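Local coordinates for structure-specific endonuclease subunit SLX1 (Candida glabrata, PDB 4XLG), which probably acts as the catalytic subunit of the SLX1-SLX4 endonuclease, nicking branched DNA near junctions during repair and recombination, at residues A74-Q77 with F78-W82. The protein carries 1 engineered substitution. Sequence-based numbering, arbitrary orientation.
Sequences AALQ and FQHAW. Engineered in segment 78-82: Gln79 (natural residue Glu).
Four consecutive backbone hydrogen bonds, each from residue i+4 back to the carbonyl of residue i, join 74-77 to 78-81 within helix 72-84, from Phe78 N to Ala74 O (3.0 Å) through to Ala81 N to Gln77 O, the least straight at 154°. Leu76 O accepts the one from His80 N at 2.8 Å and also packs against the imidazole of His80, sitting over one face of the ring, 3.1 Å above its plane and offset toward the rim. His80 gets there because its CG stands beside its own backbone N (chi1 -66°), which folds the ring back along the helix. Leu76 and the engineered Gln79 (Glu in the natural protein) run side by side, methyl CD2 of Leu76 resting 3.6 Å from Gln79 OE1. This helix packs on the sheet of the GIY-YIG nuclease domain, and Gln79 reaches strand 25-30, where its OE1 is hydrogen-bonded to Ser29 OG; its NE2 bonds to Gln83 OE1. Phe78, with CG anti to its backbone N (chi1 -168°), swings away from the preceding turn into edge-to-face stacks with Phe69 and Phe123. The side chain of Gln77, extended beyond CG, carries OE1 to a hydrogen bond with Tyr122 OH.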
loop_
_atom_site.group_PDB
_atom_site.type_symbol
_atom_site.label_atom_id
_atom_site.label_comp_id
_atom_site.label_asym_id
_atom_site.label_seq_id
_atom_site.Cartn_x
_atom_site.Cartn_y
_atom_site.Cartn_z
ATOM N N ALA B 74 6.887 -3.602 -1.465
ATOM C CA ALA B 74 5.954 -2.913 -2.396
ATOM C C ALA B 74 6.191 -1.419 -2.473
ATOM O O ALA B 74 6.094 -0.829 -3.556
ATOM C CB ALA B 74 4.474 -3.174 -1.985
ATOM N N ALA B 75 6.457 -0.773 -1.328
ATOM C CA ALA B 75 6.744 0.675 -1.333
ATOM C C ALA B 75 7.991 0.948 -2.168
ATOM O O ALA B 75 8.076 1.921 -2.896
ATOM C CB ALA B 75 6.967 1.189 0.123
ATOM N N LEU B 76 9.012 0.110 -1.995
ATOM C CA LEU B 76 10.258 0.329 -2.769
ATOM C C LEU B 76 10.019 0.118 -4.264
ATOM O O LEU B 76 10.594 0.795 -5.118
ATOM C CB LEU B 76 11.355 -0.657 -2.305
ATOM C CG LEU B 76 11.910 -0.318 -0.913
ATOM C CD1 LEU B 76 12.768 -1.471 -0.321
ATOM C CD2 LEU B 76 12.687 0.998 -0.989
ATOM N N GLN B 77 9.210 -0.874 -4.599
ATOM C CA GLN B 77 8.842 -1.052 -6.011
ATOM C C GLN B 77 8.207 0.206 -6.585
ATOM O O GLN B 77 8.550 0.610 -7.713
ATOM C CB GLN B 77 7.885 -2.233 -6.203
ATOM C CG GLN B 77 8.537 -3.558 -5.899
ATOM C CD GLN B 77 7.515 -4.673 -5.891
ATOM O OE1 GLN B 77 6.586 -4.670 -5.092
ATOM N NE2 GLN B 77 7.657 -5.600 -6.820
ATOM N N PHE B 78 7.283 0.790 -5.832
ATOM C CA PHE B 78 6.632 2.049 -6.266
ATOM C C PHE B 78 7.647 3.164 -6.354
ATOM O O PHE B 78 7.732 3.888 -7.345
ATOM C CB PHE B 78 5.523 2.421 -5.268
ATOM C CG PHE B 78 4.628 3.501 -5.745
ATOM C CD1 PHE B 78 4.964 4.832 -5.537
ATOM C CD2 PHE B 78 3.414 3.195 -6.322
ATOM C CE1 PHE B 78 4.093 5.856 -5.938
ATOM C CE2 PHE B 78 2.546 4.202 -6.733
ATOM C CZ PHE B 78 2.892 5.548 -6.545
ATOM N N GLN B 79 8.451 3.283 -5.308
ATOM C CA GLN B 79 9.473 4.351 -5.302
ATOM C C GLN B 79 10.406 4.258 -6.509
ATOM O O GLN B 79 10.688 5.253 -7.180
ATOM C CB GLN B 79 10.312 4.252 -4.021
ATOM C CG GLN B 79 11.405 5.395 -3.959
ATOM C CD GLN B 79 12.504 5.000 -3.058
ATOM O OE1 GLN B 79 12.264 4.481 -1.987
ATOM N NE2 GLN B 79 13.735 5.174 -3.506
ATOM N N HIS B 80 10.906 3.063 -6.775
ATOM C CA HIS B 80 11.850 2.932 -7.874
ATOM C C HIS B 80 11.175 3.186 -9.211
ATOM O O HIS B 80 11.782 3.757 -10.105
ATOM C CB HIS B 80 12.506 1.532 -7.815
ATOM C CG HIS B 80 13.366 1.356 -6.601
ATOM N ND1 HIS B 80 13.655 0.125 -6.052
ATOM C CD2 HIS B 80 13.975 2.274 -5.806
ATOM C CE1 HIS B 80 14.410 0.291 -4.978
ATOM N NE2 HIS B 80 14.623 1.584 -4.809
ATOM N N ALA B 81 9.922 2.753 -9.355
ATOM C CA ALA B 81 9.204 2.986 -10.620
ATOM C C ALA B 81 8.980 4.511 -10.818
ATOM O O ALA B 81 9.118 5.050 -11.940
ATOM C CB ALA B 81 7.875 2.232 -10.588
ATOM N N TRP B 82 8.610 5.154 -9.727
ATOM C CA TRP B 82 8.316 6.590 -9.726
ATOM C C TRP B 82 9.601 7.357 -10.122
ATOM O O TRP B 82 9.577 8.254 -10.988
ATOM C CB TRP B 82 7.794 6.984 -8.337
ATOM C CG TRP B 82 7.276 8.416 -8.233
ATOM C CD1 TRP B 82 7.129 9.338 -9.249
ATOM C CD2 TRP B 82 6.766 9.012 -7.055
ATOM N NE1 TRP B 82 6.561 10.505 -8.724
ATOM C CE2 TRP B 82 6.327 10.313 -7.387
ATOM C CE3 TRP B 82 6.642 8.566 -5.722
ATOM C CZ2 TRP B 82 5.819 11.199 -6.431
ATOM C CZ3 TRP B 82 6.101 9.428 -4.775
ATOM C CH2 TRP B 82 5.690 10.736 -5.147
#